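Local atomic coordinates of outer membrane usher protein PapC (Escherichia coli, PDB entry 3L48), a protein that takes part in exporting pilus subunits and assembling them across the bacterial outer membrane, here represented by its C-terminal domain. Residues 12-17 and 66-71; 45-50 and 54-59. One frame throughout, in Å; residues are numbered along the deposited sequence. Where two conformers were deposited one is given.

Contact 1. Residues 12-17 and 66-71; sequences AILRLA and CQVNVP
Leu14 faces Val68 and Leu16 faces Cys66 across the interior between two β-sheets, with side chains alone bridging the gap. The CA atoms of Leu14 and Val68 stand 8.7 Å apart, too far for backbone pairing, and as residue numbers rise on one segment they fall on the other. Leu14 sends its CD2 methyl to CG1 of Val68, 4.2 Å away. Its CB does not itself point at the opposite strand; chi1 of -57° sets CG beside the backbone N, and the branch beyond CG closes the distance. Val68 directs its CB at Leu14, and its isopropyl group also packs on Leu56 of its own sheet and on Cys84. At the other pair the sulfur of Cys66 lies beyond the fork of Leu16, SG being 4.0 Å from CG and 4.1 Å from CD1, a van der Waals contact with the branched end rather than with one methyl tip. The Cys66 sulfur falls between the backbone N and carbonyl carbon of its own residue. SG is bonded to SG of Cys84 as a disulfide. Cys84 lies in strand 78-84, which neighbours strand 10-16, so the disulfide joins the two sheets beside the Leu16 contact. Pro22 from a loop packs on Leu16, while Leu82 and Ala45 from the flanking strands pack on Leu14. In this domain the disulfide spans the same interior as the two apolar pairs. Apolar side chains meeting between two facing sheets are characteristic of an immunoglobulin-like β-sandwich, the Greek-key fold of this usher domain.

Contact 2. Residues 45-50 and 54-59; sequences AWLSGV and ETLSVN
Leu47 opens the contact, reaching tip to tip toward Leu56 with the two CD1 methyls 3.6 Å apart. Both leucines turn CG away from their carbonyl carbon, chi1 being -51° in Leu47 and close to that in Leu56, and each extends one methyl into the interior between the sheets. Ala12 flanks Leu47 within its own sheet; Val68 and Leu36, of strands in the other sheet, pack on Leu56. Past the strand the chain turns at Gly49, whose positive phi of 63° belongs to the left-handed region. The carbonyl O of Gly49 accepts a bond from a water, at 2.7 Å, and the same water donates to OE2 of Glu54, at 2.8 Å, bridging the two segments. Val50 follows, its CG1 anti to the backbone N and in contact with two partners: OE2 of Glu54 at 3.6 Å, and more loosely CD1 of Leu56 at 4.4 Å. The side chains of Val50 and Glu54 cross at about a right angle, the carboxylate oxygen approaching both the CG1 methyl and the CA of Val50. Glu54 is buried, yet OE2 is well supplied with donors, since the backbone N of Thr51 also bonds to it; two N-H or O-H groups pointing at one oxygen would favour the ionised carboxylate. Through these bonds the glutamate ties down the turn that precedes it, and Leu36 touches the side chains of Val50, Glu54 and Leu56. The chain thus leaves one sheet at Leu47, rounds the end of the sandwich and enters the other at Thr55. This is a β-arch, its two legs meeting through their side chains, as where the Greek-key chain of an immunoglobulin-like domain crosses between its sheets.

From the N terminus the chain first lays down 12-17 in the smaller sheet, and after 48 intervening residues 66-71 returns opposite it to close the wide loop of contact 1. Contact 2 lies wholly within that loop, closing a short turn of three residues, so the two contacts nest and do not cross. Both join the same pair of sheets. Strand 10-16 pairs with 44-47 through backbone hydrogen bonds, probably including Ala12 O to Ala45 N at 2.9 Å; the successive strands 55-59 and 64-69 pair as a hairpin, probably through Val58 N to Cys66 O at 2.8 Å. The contacts thus form adjoining parts of one sandwich core, with centres about 9 Å apart.

Contact 1. Residues 12-17 and 66-71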
loop_
_atom_site.group_PDB
_atom_site.type_symbol
_atom_site.label_atom_id
_atom_site.label_comp_id
_atom_site.label_asym_id
_atom_site.label_seq_id
_atom_site.Cartn_x
_atom_site.Cartn_y
_atom_site.Cartn_z
ATOM N N ALA A 12 3.103 0.192 6.358
ATOM C CA ALA A 12 1.806 -0.349 5.965
ATOM C C ALA A 12 1.712 -1.861 6.129
ATOM O O ALA A 12 2.542 -2.611 5.612
ATOM C CB ALA A 12 1.473 0.050 4.532
ATOM N N ILE A 13 0.696 -2.299 6.864
ATOM C CA ILE A 13 0.376 -3.714 6.956
ATOM C C ILE A 13 -0.729 -4.002 5.947
ATOM O O ILE A 13 -1.888 -3.640 6.155
ATOM C CB ILE A 13 -0.084 -4.107 8.372
ATOM C CG1 ILE A 13 0.927 -3.625 9.418
ATOM C CG2 ILE A 13 -0.283 -5.619 8.475
ATOM C CD1 ILE A 13 2.331 -4.150 9.199
ATOM N N LEU A 14 -0.360 -4.638 4.842
ATOM C CA LEU A 14 -1.288 -4.873 3.744
ATOM C C LEU A 14 -1.956 -6.244 3.818
ATOM O O LEU A 14 -1.285 -7.269 3.945
ATOM C CB LEU A 14 -0.558 -4.753 2.407
ATOM C CG LEU A 14 0.165 -3.446 2.081
ATOM C CD1 LEU A 14 1.049 -3.634 0.859
ATOM C CD2 LEU A 14 -0.833 -2.334 1.848
ATOM N N ARG A 15 -3.282 -6.256 3.742
ATOM C CA ARG A 15 -4.030 -7.503 3.621
ATOM C C ARG A 15 -5.221 -7.302 2.693
ATOM O O ARG A 15 -5.885 -6.266 2.742
ATOM C CB ARG A 15 -4.501 -8.012 4.988
ATOM C CG ARG A 15 -3.380 -8.272 5.984
ATOM C CD ARG A 15 -3.781 -9.318 7.015
ATOM N NE ARG A 15 -3.758 -10.668 6.458
ATOM C CZ ARG A 15 -2.992 -11.655 6.911
ATOM N NH1 ARG A 15 -2.184 -11.456 7.939
ATOM N NH2 ARG A 15 -3.041 -12.845 6.336
ATOM N N LEU A 16 -5.483 -8.289 1.843
ATOM C CA LEU A 16 -6.617 -8.229 0.935
ATOM C C LEU A 16 -7.910 -8.447 1.711
ATOM O O LEU A 16 -7.887 -8.902 2.860
ATOM C CB LEU A 16 -6.486 -9.254 -0.194
ATOM C CG LEU A 16 -5.622 -8.840 -1.391
ATOM C CD1 LEU A 16 -4.158 -8.747 -0.995
ATOM C CD2 LEU A 16 -5.802 -9.821 -2.543
ATOM N N ALA A 17 -9.031 -8.111 1.081
ATOM C CA ALA A 17 -10.341 -8.294 1.693
ATOM C C ALA A 17 -10.571 -9.746 2.103
ATOM O O ALA A 17 -11.277 -10.020 3.073
ATOM C CB ALA A 17 -11.449 -7.822 0.748
ATOM N N CYS A 66 -4.974 -4.818 -6.546
ATOM C CA CYS A 66 -5.912 -4.225 -5.600
ATOM C C CYS A 66 -5.507 -2.804 -5.234
ATOM O O CYS A 66 -4.392 -2.371 -5.526
ATOM C CB CYS A 66 -6.040 -5.092 -4.344
ATOM S SG CYS A 66 -4.486 -5.810 -3.767
ATOM N N GLN A 67 -6.420 -2.082 -4.596
ATOM C CA GLN A 67 -6.165 -0.704 -4.211
ATOM C C GLN A 67 -6.485 -0.465 -2.744
ATOM O O GLN A 67 -7.334 -1.144 -2.166
ATOM C CB GLN A 67 -6.956 0.258 -5.101
ATOM C CG GLN A 67 -6.471 0.273 -6.539
ATOM C CD GLN A 67 -7.167 1.310 -7.394
ATOM O OE1 GLN A 67 -6.553 1.909 -8.280
ATOM N NE2 GLN A 67 -8.450 1.534 -7.133
ATOM N N VAL A 68 -5.786 0.500 -2.151
ATOM C CA VAL A 68 -5.995 0.868 -0.760
ATOM C C VAL A 68 -6.278 2.360 -0.664
ATOM O O VAL A 68 -5.815 3.143 -1.488
ATOM C CB VAL A 68 -4.756 0.545 0.109
ATOM C CG1 VAL A 68 -4.377 -0.925 -0.017
ATOM C CG2 VAL A 68 -3.595 1.428 -0.290
ATOM N N ASN A 69 -7.055 2.743 0.341
ATOM C CA ASN A 69 -7.317 4.147 0.613
ATOM C C ASN A 69 -6.546 4.594 1.846
ATOM O O ASN A 69 -6.844 4.172 2.964
ATOM C CB ASN A 69 -8.817 4.387 0.808
ATOM C CG ASN A 69 -9.636 3.959 -0.392
ATOM O OD1 ASN A 69 -10.630 3.247 -0.257
ATOM N ND2 ASN A 69 -9.218 4.388 -1.577
ATOM N N VAL A 70 -5.540 5.436 1.639
ATOM C CA VAL A 70 -4.756 5.947 2.753
ATOM C C VAL A 70 -5.608 6.906 3.569
ATOM O O VAL A 70 -6.078 7.915 3.047
ATOM C CB VAL A 70 -3.496 6.678 2.269
ATOM C CG1 VAL A 70 -2.701 7.206 3.455
ATOM C CG2 VAL A 70 -2.639 5.747 1.420
ATOM N N PRO A 71 -5.820 6.589 4.855
ATOM C CA PRO A 71 -6.631 7.448 5.724
ATOM C C PRO A 71 -6.159 8.902 5.683
ATOM O O PRO A 71 -4.962 9.166 5.552
ATOM C CB PRO A 71 -6.402 6.850 7.115
ATOM C CG PRO A 71 -6.082 5.417 6.854
ATOM C CD PRO A 71 -5.300 5.412 5.570
#

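Contact 2. Residues 45-50 and 54-59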
loop_
_atom_site.group_PDB
_atom_site.type_symbol
_atom_site.label_atom_id
_atom_site.label_comp_id
_atom_site.label_asym_id
_atom_site.label_seq_id
_atom_site.Cartn_x
_atom_site.Cartn_y
_atom_site.Cartn_z
ATOM N N ALA A 45 4.771 -3.288 3.946
ATOM C CA ALA A 45 5.364 -2.375 2.967
ATOM C C ALA A 45 5.651 -0.993 3.550
ATOM O O ALA A 45 4.731 -0.269 3.928
ATOM C CB ALA A 45 4.470 -2.248 1.739
ATOM N N TRP A 46 6.928 -0.631 3.613
ATOM C CA TRP A 46 7.315 0.719 4.004
ATOM C C TRP A 46 7.140 1.660 2.821
ATOM O O TRP A 46 7.770 1.482 1.777
ATOM C CB TRP A 46 8.766 0.745 4.481
ATOM C CG TRP A 46 8.954 0.182 5.849
ATOM C CD1 TRP A 46 8.117 -0.678 6.507
ATOM C CD2 TRP A 46 10.054 0.429 6.732
ATOM N NE1 TRP A 46 8.628 -0.975 7.747
ATOM C CE2 TRP A 46 9.812 -0.313 7.909
ATOM C CE3 TRP A 46 11.213 1.203 6.642
ATOM C CZ2 TRP A 46 10.697 -0.297 8.986
ATOM C CZ3 TRP A 46 12.086 1.215 7.713
ATOM C CH2 TRP A 46 11.824 0.470 8.869
ATOM N N LEU A 47 6.283 2.659 2.984
ATOM C CA LEU A 47 5.974 3.578 1.896
ATOM C C LEU A 47 6.551 4.974 2.136
ATOM O O LEU A 47 6.378 5.556 3.208
ATOM C CB LEU A 47 4.463 3.659 1.690
ATOM C CG LEU A 47 3.740 2.317 1.549
ATOM C CD1 LEU A 47 2.235 2.517 1.560
ATOM C CD2 LEU A 47 4.177 1.595 0.287
ATOM N N SER A 48 7.240 5.501 1.130
ATOM C CA SER A 48 7.816 6.840 1.201
ATOM C C SER A 48 6.957 7.841 0.436
ATOM O O SER A 48 6.414 7.524 -0.625
ATOM C CB SER A 48 9.233 6.849 0.619
ATOM O OG SER A 48 10.085 5.946 1.299
ATOM N N GLY A 49 6.841 9.048 0.980
ATOM C CA GLY A 49 6.185 10.148 0.295
ATOM C C GLY A 49 4.713 9.928 0.019
ATOM O O GLY A 49 4.202 10.345 -1.020
ATOM N N VAL A 50 4.027 9.275 0.952
ATOM C CA VAL A 50 2.598 9.027 0.821
ATOM C C VAL A 50 1.797 10.279 1.158
ATOM O O VAL A 50 2.129 11.010 2.091
ATOM C CB VAL A 50 2.132 7.889 1.752
ATOM C CG1 VAL A 50 0.664 7.557 1.498
ATOM C CG2 VAL A 50 3.003 6.660 1.564
ATOM N N GLU A 54 -4.964 9.692 -0.302
ATOM C CA GLU A 54 -4.830 9.230 -1.680
ATOM C C GLU A 54 -5.136 7.743 -1.822
ATOM O O GLU A 54 -5.213 7.012 -0.835
ATOM C CB GLU A 54 -3.435 9.535 -2.231
ATOM C CG GLU A 54 -2.344 8.611 -1.724
ATOM C CD GLU A 54 -1.030 8.808 -2.459
ATOM O OE1 GLU A 54 -1.061 8.986 -3.695
ATOM O OE2 GLU A 54 0.034 8.776 -1.805
ATOM N N THR A 55 -5.318 7.307 -3.062
ATOM C CA THR A 55 -5.549 5.900 -3.363
ATOM C C THR A 55 -4.294 5.281 -3.961
ATOM O O THR A 55 -3.787 5.743 -4.982
ATOM C CB THR A 55 -6.714 5.713 -4.356
ATOM O OG1 THR A 55 -7.920 6.231 -3.782
ATOM C CG2 THR A 55 -6.907 4.234 -4.684
ATOM N N LEU A 56 -3.788 4.237 -3.316
ATOM C CA LEU A 56 -2.612 3.546 -3.818
ATOM C C LEU A 56 -3.033 2.258 -4.504
ATOM O O LEU A 56 -4.036 1.646 -4.138
ATOM C CB LEU A 56 -1.641 3.231 -2.679
ATOM C CG LEU A 56 -1.179 4.400 -1.804
ATOM C CD1 LEU A 56 -0.107 3.936 -0.825
ATOM C CD2 LEU A 56 -0.661 5.550 -2.654
ATOM N N SER A 57 -2.269 1.852 -5.509
ATOM C CA SER A 57 -2.502 0.569 -6.151
ATOM C C SER A 57 -1.341 -0.372 -5.852
ATOM O O SER A 57 -0.181 0.043 -5.820
ATOM C CB SER A 57 -2.699 0.732 -7.660
ATOM O OG SER A 57 -1.468 0.977 -8.308
ATOM N N VAL A 58 -1.663 -1.636 -5.609
ATOM C CA VAL A 58 -0.655 -2.649 -5.345
ATOM C C VAL A 58 -0.527 -3.546 -6.565
ATOM O O VAL A 58 -1.499 -4.161 -7.001
ATOM C CB VAL A 58 -1.021 -3.488 -4.114
ATOM C CG1 VAL A 58 0.062 -4.516 -3.829
ATOM C CG2 VAL A 58 -1.230 -2.576 -2.915
ATOM N N ASN A 59 0.676 -3.615 -7.121
ATOM C CA ASN A 59 0.877 -4.309 -8.383
ATOM C C ASN A 59 1.741 -5.555 -8.266
ATOM O O ASN A 59 2.761 -5.555 -7.578
ATOM C CB ASN A 59 1.499 -3.357 -9.408
ATOM C CG ASN A 59 0.965 -1.946 -9.288
ATOM O OD1 ASN A 59 1.616 -1.069 -8.712
ATOM N ND2 ASN A 59 -0.229 -1.717 -9.822
HETATM O O HOH W 1 2.082 10.499 -2.675
#